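Local coordinates for cellulose-binding protein (Saccharophagus degradans, PDB 2YHG) that probably hydrolyses glycosidic bonds and binds polysaccharide, this chain being its C-terminal part with a calcium-binding, nucleoside hydrolase-like domain, at residues G27-M37 and N55-T66; I157-Q165 and A191-F199. One frame throughout, in Å; residues are numbered along the deposited sequence.

Overall arrangement
Both interactions belong to the nucleoside hydrolase-like part of the chain, but they sit at different depths. Interaction 1 is central: two neighbouring parallel strands, 30-35 and 58-64, of a six-stranded sheet, held by a ladder of backbone hydrogen bonds and a salt bridge, with D36 just past strand 30-35 binding calcium. Interaction 2 lies farther out, where helices 155-167 and 190-198 pack through apolar and aromatic side chains, with one water bridging Q165 and N198. The two share no element, and their centres are about 18 Å apart. Strand 146-150 connects them, since it pairs with strand 30-35 on one side and meets I157 of interaction 2.

Interaction 1 of 2, residues G27-M37 and N55-T66; sequences GRYRVIHTTDM and NEYDLEGIITTT. With CA (calcium ion), chain B.
R28 opens the contact by reaching back to the 3-10 segment before strand 58-64: its extended chain brings NE and NH2 side-on to the single carbonyl O of N55, with NE 2.8 Å from that oxygen. Next, Y29 O receives the amide of D58, while a water joins Y29 N to E56 O. R30 then grips E60 with two nitrogens. In this salt bridge NE lies 2.8 Å from E60 OE2, and NH2 bonds to OE1. The two planes are 36° apart; a bend at chi3 (63°) turns the guanidinium to the carboxylate. V31 bonds through its N to D58 O and through its O to E60 N, and its CG2 meets the edge of the Y57 ring at CD2, 3.9 Å away. I32 CG2 packs on I63 CD1 at 3.7 Å. H33 bonds to G61 O and I63 N, a skipped step that leaves G61 N buried without a partner in the model; H33 CD2 touches L59 CD1, and NE2 bonds to Q50. T34 lies alongside I63, and T35 bonds to I63 O and T65 N. D36 leaves the strand and gives OD1 to calcium at 2.6 Å, beside D43, W151 O and D244. The parallel beta-alpha-beta unit thus delivers a metal ligand at the C-terminal end of its first strand, with T35 OG1 bonded to D43 as second-shell support.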
# COMPACT_ATOMS: atom_id res chain seq x y z
N GLY A 27 -3.89 -11.64 -7.79
CA GLY A 27 -4.80 -10.63 -7.19
C GLY A 27 -4.29 -10.08 -5.86
O GLY A 27 -5.05 -9.47 -5.12
N ARG A 28 -3.01 -10.33 -5.56
CA ARG A 28 -2.41 -9.82 -4.34
C ARG A 28 -1.00 -9.38 -4.63
O ARG A 28 -0.28 -10.02 -5.40
CB ARG A 28 -2.39 -10.89 -3.24
CG ARG A 28 -3.76 -11.37 -2.75
CD ARG A 28 -3.59 -12.48 -1.72
NE ARG A 28 -4.85 -12.77 -1.03
CZ ARG A 28 -5.65 -13.78 -1.27
NH1 ARG A 28 -5.41 -14.60 -2.27
NH2 ARG A 28 -6.71 -13.95 -0.50
N TYR A 29 -0.57 -8.36 -3.90
CA TYR A 29 0.81 -7.92 -3.92
C TYR A 29 1.57 -8.44 -2.70
O TYR A 29 1.01 -8.68 -1.64
CB TYR A 29 0.85 -6.37 -3.99
CG TYR A 29 0.19 -5.82 -5.26
CD1 TYR A 29 0.60 -6.18 -6.53
CD2 TYR A 29 -0.88 -4.96 -5.17
CE1 TYR A 29 -0.06 -5.68 -7.67
CE2 TYR A 29 -1.50 -4.44 -6.26
CZ TYR A 29 -1.08 -4.78 -7.52
OH TYR A 29 -1.74 -4.22 -8.62
N ARG A 30 2.88 -8.56 -2.88
CA ARG A 30 3.79 -9.04 -1.85
C ARG A 30 4.37 -7.85 -1.12
O ARG A 30 4.96 -6.96 -1.75
CB ARG A 30 4.92 -9.82 -2.50
CG ARG A 30 4.48 -11.04 -3.33
CD ARG A 30 5.64 -11.68 -4.05
NE ARG A 30 6.61 -12.21 -3.11
CZ ARG A 30 7.85 -12.53 -3.42
NH1 ARG A 30 8.32 -12.30 -4.66
NH2 ARG A 30 8.64 -13.06 -2.52
N VAL A 31 4.30 -7.88 0.20
CA VAL A 31 4.74 -6.73 1.00
C VAL A 31 5.44 -7.20 2.26
O VAL A 31 4.99 -8.13 2.94
CB VAL A 31 3.55 -5.81 1.36
CG1 VAL A 31 4.07 -4.53 2.06
CG2 VAL A 31 2.74 -5.42 0.16
N ILE A 32 6.54 -6.51 2.60
CA ILE A 32 7.27 -6.67 3.82
C ILE A 32 7.31 -5.28 4.46
O ILE A 32 7.74 -4.32 3.82
CB ILE A 32 8.70 -7.14 3.52
CG1 ILE A 32 8.68 -8.56 2.94
CG2 ILE A 32 9.59 -7.02 4.74
CD1 ILE A 32 10.00 -8.98 2.31
N HIS A 33 6.97 -5.20 5.75
CA HIS A 33 7.04 -3.94 6.48
C HIS A 33 8.19 -3.96 7.44
O HIS A 33 8.42 -4.93 8.16
CB HIS A 33 5.76 -3.68 7.24
CG HIS A 33 4.59 -3.55 6.35
ND1 HIS A 33 4.57 -2.63 5.33
CD2 HIS A 33 3.40 -4.19 6.35
CE1 HIS A 33 3.38 -2.72 4.75
NE2 HIS A 33 2.66 -3.67 5.33
N THR A 34 8.91 -2.84 7.50
CA THR A 34 9.86 -2.58 8.57
C THR A 34 9.36 -1.39 9.36
O THR A 34 8.85 -0.43 8.78
CB THR A 34 11.31 -2.38 8.05
OG1 THR A 34 11.54 -1.04 7.55
CG2 THR A 34 11.68 -3.38 6.97
N THR A 35 9.41 -1.48 10.69
CA THR A 35 8.71 -0.51 11.54
C THR A 35 9.51 -0.23 12.81
O THR A 35 9.98 -1.18 13.49
CB THR A 35 7.27 -0.99 11.90
OG1 THR A 35 6.77 -0.21 12.98
CG2 THR A 35 7.23 -2.47 12.34
N ASP A 36 9.60 1.03 13.16
CA ASP A 36 10.27 1.48 14.38
C ASP A 36 9.32 1.54 15.56
O ASP A 36 9.14 2.57 16.19
CB ASP A 36 10.94 2.83 14.17
CG ASP A 36 9.93 3.94 13.78
OD1 ASP A 36 8.88 3.68 13.24
OD2 ASP A 36 10.27 5.14 14.06
N MET A 37 8.72 0.40 15.90
CA MET A 37 7.80 0.30 17.03
C MET A 37 8.40 0.93 18.26
O MET A 37 9.57 0.72 18.59
CB MET A 37 7.49 -1.16 17.31
CG MET A 37 6.63 -1.82 16.25
SD MET A 37 4.89 -1.31 16.42
CE MET A 37 4.22 -2.05 14.89
N ASN A 55 -5.96 -10.25 4.35
CA ASN A 55 -6.47 -11.14 3.32
C ASN A 55 -6.26 -10.59 1.90
O ASN A 55 -6.32 -11.35 0.93
CB ASN A 55 -7.97 -11.39 3.52
CG ASN A 55 -8.78 -10.15 3.21
OD1 ASN A 55 -8.64 -9.13 3.90
ND2 ASN A 55 -9.61 -10.20 2.17
N GLU A 56 -6.03 -9.28 1.76
CA GLU A 56 -5.87 -8.64 0.46
C GLU A 56 -4.43 -8.63 -0.02
O GLU A 56 -4.20 -8.16 -1.15
CB GLU A 56 -6.34 -7.16 0.52
CG GLU A 56 -7.76 -6.98 1.04
CD GLU A 56 -8.85 -7.59 0.18
OE1 GLU A 56 -8.62 -7.89 -1.03
OE2 GLU A 56 -10.01 -7.63 0.68
N TYR A 57 -3.50 -9.15 0.78
CA TYR A 57 -2.07 -9.05 0.53
C TYR A 57 -1.44 -10.43 0.66
O TYR A 57 -2.01 -11.31 1.31
CB TYR A 57 -1.39 -8.17 1.61
CG TYR A 57 -1.86 -6.74 1.63
CD1 TYR A 57 -3.07 -6.39 2.17
CD2 TYR A 57 -1.07 -5.73 1.09
CE1 TYR A 57 -3.47 -5.08 2.24
CE2 TYR A 57 -1.46 -4.40 1.17
CZ TYR A 57 -2.65 -4.07 1.75
OH TYR A 57 -3.08 -2.78 1.89
N ASP A 58 -0.19 -10.53 0.21
CA ASP A 58 0.72 -11.55 0.67
C ASP A 58 1.77 -10.88 1.54
O ASP A 58 2.82 -10.42 1.05
CB ASP A 58 1.34 -12.32 -0.48
CG ASP A 58 0.38 -13.39 -1.01
OD1 ASP A 58 -0.19 -14.15 -0.19
OD2 ASP A 58 0.17 -13.47 -2.23
N LEU A 59 1.45 -10.76 2.82
CA LEU A 59 2.39 -10.17 3.77
C LEU A 59 3.50 -11.20 4.02
O LEU A 59 3.22 -12.32 4.41
CB LEU A 59 1.62 -9.77 5.04
CG LEU A 59 2.33 -9.12 6.24
CD1 LEU A 59 3.01 -7.85 5.88
CD2 LEU A 59 1.36 -8.92 7.38
N GLU A 60 4.74 -10.76 3.90
CA GLU A 60 5.89 -11.66 3.99
C GLU A 60 6.89 -11.27 5.07
O GLU A 60 7.83 -11.99 5.33
CB GLU A 60 6.58 -11.81 2.63
CG GLU A 60 5.69 -12.49 1.64
CD GLU A 60 6.31 -12.76 0.28
OE1 GLU A 60 7.53 -12.80 0.17
OE2 GLU A 60 5.54 -13.07 -0.68
N GLY A 61 6.68 -10.16 5.77
CA GLY A 61 7.53 -9.81 6.90
C GLY A 61 6.95 -8.70 7.73
O GLY A 61 6.37 -7.77 7.18
N ILE A 62 7.13 -8.80 9.03
CA ILE A 62 6.84 -7.74 9.97
C ILE A 62 8.10 -7.56 10.80
O ILE A 62 8.39 -8.37 11.68
CB ILE A 62 5.62 -8.05 10.88
CG1 ILE A 62 4.38 -8.43 10.07
CG2 ILE A 62 5.37 -6.85 11.81
CD1 ILE A 62 3.30 -9.08 10.91
N ILE A 63 8.88 -6.54 10.47
CA ILE A 63 10.24 -6.43 10.95
C ILE A 63 10.38 -5.24 11.89
O ILE A 63 10.13 -4.12 11.48
CB ILE A 63 11.22 -6.27 9.75
CG1 ILE A 63 11.22 -7.54 8.89
CG2 ILE A 63 12.63 -5.94 10.25
CD1 ILE A 63 11.89 -7.39 7.55
N THR A 64 10.76 -5.49 13.13
CA THR A 64 10.95 -4.44 14.11
C THR A 64 12.37 -3.89 14.00
O THR A 64 13.35 -4.63 14.05
CB THR A 64 10.72 -5.01 15.53
OG1 THR A 64 9.34 -5.33 15.69
CG2 THR A 64 11.11 -4.00 16.61
N THR A 65 12.48 -2.56 13.87
CA THR A 65 13.76 -1.91 13.60
C THR A 65 13.72 -0.47 14.12
O THR A 65 12.98 -0.14 15.07
CB THR A 65 14.10 -2.04 12.10
OG1 THR A 65 15.43 -1.60 11.82
CG2 THR A 65 13.13 -1.36 11.21
N THR A 66 14.58 0.38 13.57
CA THR A 66 14.88 1.70 14.07
C THR A 66 14.50 2.77 13.06
O THR A 66 14.11 2.52 11.92
CB THR A 66 16.39 1.78 14.34
OG1 THR A 66 17.03 1.53 13.09
CG2 THR A 66 16.84 0.79 15.43
CA CA B . 6.82 4.89 12.23
O HOH W 1 -6.28 -7.74 -3.06
O HOH W 2 -2.32 -6.69 -2.44
O HOH W 3 8.44 6.60 13.01
O HOH W 4 11.57 -0.77 17.39
O HOH W 5 5.69 7.03 13.10

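Interaction 2 of 2, residues I157-Q165 and A191-F199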
# COMPACT_ATOMS: atom_id res chain seq x y z
N ILE A 157 16.40 -2.80 4.88
CA ILE A 157 16.41 -2.97 3.43
C ILE A 157 17.85 -2.70 2.93
O ILE A 157 18.37 -3.45 2.08
CB ILE A 157 15.41 -2.06 2.74
CG1 ILE A 157 14.00 -2.19 3.33
CG2 ILE A 157 15.39 -2.37 1.24
CD1 ILE A 157 13.01 -1.14 2.87
N ALA A 158 18.47 -1.63 3.42
CA ALA A 158 19.84 -1.31 2.99
C ALA A 158 20.81 -2.45 3.37
O ALA A 158 21.68 -2.76 2.57
CB ALA A 158 20.29 0.01 3.57
N GLN A 159 20.65 -3.06 4.54
CA GLN A 159 21.55 -4.15 4.90
C GLN A 159 21.37 -5.33 3.92
O GLN A 159 22.35 -5.95 3.51
CB GLN A 159 21.31 -4.63 6.33
CG GLN A 159 22.15 -5.82 6.73
CD GLN A 159 23.63 -5.51 6.80
OE1 GLN A 159 24.03 -4.35 6.87
NE2 GLN A 159 24.49 -6.55 6.77
N ALA A 160 20.13 -5.63 3.55
CA ALA A 160 19.86 -6.70 2.58
C ALA A 160 20.57 -6.40 1.26
O ALA A 160 21.27 -7.25 0.70
CB ALA A 160 18.37 -6.82 2.36
N VAL A 161 20.35 -5.21 0.72
CA VAL A 161 20.96 -4.84 -0.56
C VAL A 161 22.49 -4.80 -0.45
O VAL A 161 23.19 -5.28 -1.34
CB VAL A 161 20.37 -3.49 -1.06
CG1 VAL A 161 21.16 -2.98 -2.26
CG2 VAL A 161 18.91 -3.61 -1.36
N TRP A 162 23.01 -4.25 0.64
CA TRP A 162 24.44 -4.19 0.86
C TRP A 162 25.04 -5.59 0.83
O TRP A 162 26.09 -5.82 0.21
CB TRP A 162 24.78 -3.47 2.18
CG TRP A 162 26.23 -3.36 2.40
CD1 TRP A 162 27.05 -2.36 1.94
CD2 TRP A 162 27.07 -4.29 3.05
NE1 TRP A 162 28.34 -2.63 2.26
CE2 TRP A 162 28.39 -3.81 2.95
CE3 TRP A 162 26.85 -5.49 3.70
CZ2 TRP A 162 29.49 -4.50 3.45
CZ3 TRP A 162 27.95 -6.19 4.18
CH2 TRP A 162 29.24 -5.71 4.01
N LYS A 163 24.40 -6.53 1.50
CA LYS A 163 24.92 -7.88 1.55
C LYS A 163 24.92 -8.50 0.14
O LYS A 163 25.89 -9.15 -0.25
CB LYS A 163 24.12 -8.75 2.52
CG LYS A 163 24.55 -10.24 2.49
CD LYS A 163 23.79 -11.03 3.51
CE LYS A 163 24.24 -12.46 3.57
NZ LYS A 163 23.49 -13.16 4.66
N VAL A 164 23.85 -8.33 -0.61
CA VAL A 164 23.80 -8.83 -1.98
C VAL A 164 24.90 -8.19 -2.84
O VAL A 164 25.64 -8.91 -3.55
CB VAL A 164 22.39 -8.60 -2.57
CG1 VAL A 164 22.35 -8.89 -4.05
CG2 VAL A 164 21.37 -9.44 -1.84
N GLN A 165 25.05 -6.88 -2.75
CA GLN A 165 26.11 -6.21 -3.48
C GLN A 165 27.49 -6.73 -3.11
O GLN A 165 28.37 -6.85 -3.94
CB GLN A 165 26.00 -4.73 -3.24
CG GLN A 165 27.09 -3.91 -3.93
CD GLN A 165 26.98 -2.45 -3.55
OE1 GLN A 165 26.92 -2.11 -2.37
NE2 GLN A 165 26.91 -1.60 -4.55
N ALA A 191 19.82 5.62 5.38
CA ALA A 191 19.97 4.40 4.61
C ALA A 191 19.03 4.36 3.42
O ALA A 191 19.38 3.83 2.38
CB ALA A 191 19.80 3.18 5.49
N GLY A 192 17.83 4.91 3.56
CA GLY A 192 16.96 5.04 2.40
C GLY A 192 17.60 5.91 1.35
O GLY A 192 17.55 5.61 0.16
N THR A 193 18.20 7.01 1.76
CA THR A 193 18.87 7.91 0.83
C THR A 193 20.05 7.21 0.16
O THR A 193 20.25 7.34 -1.06
CB THR A 193 19.30 9.20 1.53
OG1 THR A 193 18.24 9.60 2.41
CG2 THR A 193 19.60 10.25 0.51
N TRP A 194 20.82 6.44 0.94
CA TRP A 194 21.91 5.65 0.39
C TRP A 194 21.40 4.71 -0.71
O TRP A 194 22.01 4.58 -1.78
CB TRP A 194 22.60 4.87 1.50
CG TRP A 194 23.72 4.01 1.03
CD1 TRP A 194 25.04 4.36 0.88
CD2 TRP A 194 23.64 2.63 0.73
NE1 TRP A 194 25.78 3.29 0.45
CE2 TRP A 194 24.95 2.21 0.36
CE3 TRP A 194 22.64 1.67 0.83
CZ2 TRP A 194 25.24 0.89 0.02
CZ3 TRP A 194 22.94 0.34 0.54
CH2 TRP A 194 24.23 -0.03 0.12
N LEU A 195 20.24 4.08 -0.47
CA LEU A 195 19.65 3.22 -1.48
C LEU A 195 19.30 3.96 -2.75
O LEU A 195 19.62 3.52 -3.87
CB LEU A 195 18.39 2.52 -0.95
CG LEU A 195 18.61 1.35 0.02
CD1 LEU A 195 17.32 1.00 0.74
CD2 LEU A 195 19.17 0.15 -0.72
N ALA A 196 18.60 5.08 -2.62
CA ALA A 196 18.15 5.83 -3.81
C ALA A 196 19.34 6.34 -4.61
O ALA A 196 19.28 6.35 -5.84
CB ALA A 196 17.24 6.97 -3.38
N LYS A 197 20.39 6.77 -3.93
CA LYS A 197 21.57 7.28 -4.60
C LYS A 197 22.33 6.15 -5.30
O LYS A 197 22.82 6.33 -6.44
CB LYS A 197 22.47 7.97 -3.57
CG LYS A 197 23.82 8.45 -4.08
CD LYS A 197 23.70 9.43 -5.22
CE LYS A 197 25.02 10.17 -5.45
NZ LYS A 197 24.89 11.12 -6.55
N ASN A 198 22.55 5.05 -4.60
CA ASN A 198 23.43 4.02 -5.11
C ASN A 198 22.77 3.08 -6.09
O ASN A 198 23.46 2.39 -6.85
CB ASN A 198 24.07 3.25 -3.96
CG ASN A 198 25.19 4.03 -3.31
OD1 ASN A 198 26.31 3.94 -3.78
ND2 ASN A 198 24.91 4.82 -2.31
N PHE A 199 21.44 2.99 -6.05
CA PHE A 199 20.71 2.05 -6.86
C PHE A 199 19.61 2.79 -7.60
O PHE A 199 18.42 2.67 -7.26
CB PHE A 199 20.17 0.88 -6.02
CG PHE A 199 21.25 0.21 -5.23
CD1 PHE A 199 22.11 -0.72 -5.79
CD2 PHE A 199 21.52 0.62 -3.94
CE1 PHE A 199 23.22 -1.22 -5.04
CE2 PHE A 199 22.60 0.15 -3.24
CZ PHE A 199 23.43 -0.77 -3.78
O HOH W 6 27.32 1.42 -4.66
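V161 meets F199, the first residue past the end of helix 190-198: V161 CG1 stands over one face of the F199 ring, 3.7 Å from its centroid and 20° off the normal, a CH-pi contact. With CG1 anti to the backbone N (chi1 170°), the other methyl, CG2, is left to pack against L195 CD2 at 3.8 Å. L195 uses both of its branches: CD2 on V161, and CD1 on I157 CG2 at 3.9 Å; its CG rests near A158 CB. At the N-terminal end the small residues let the chains come together: A158 CB is 3.7 Å from A191 CB, and the same methyl touches W194 CE3. The W194 indole reaches across to the other helix, and its CH2 lies 4.0 Å from W162 CB, at the edge of the W162 ring.

Q165 closes the far end. Its extended chain brings CD to the edge of the F199 ring, while NE2 comes in obliquely, 3.7 Å from F199 CZ. A water accepts from Q165 NE2 and donates to N198 OD1, so it joins the two side chains. N198 is held by its own helix: ND2 donates to W194 O at 3.0 Å, on the opposite face of that carbonyl from the backbone N of N198, and ND2 also lies over one face of the W194 indole.

The helix segments run at 42° to each other with axes 9.6 Å apart. Helix 155-167 follows strand 146-150 and helix 190-198 follows strand 180-185, so these are neighbouring connecting helices of the parallel alpha/beta sheet. Around them, helix 170-178 packs on V161 and Q165, helix 129-139 covers A160 on another flank of helix 155-167, and I157 rests on strand 146-150.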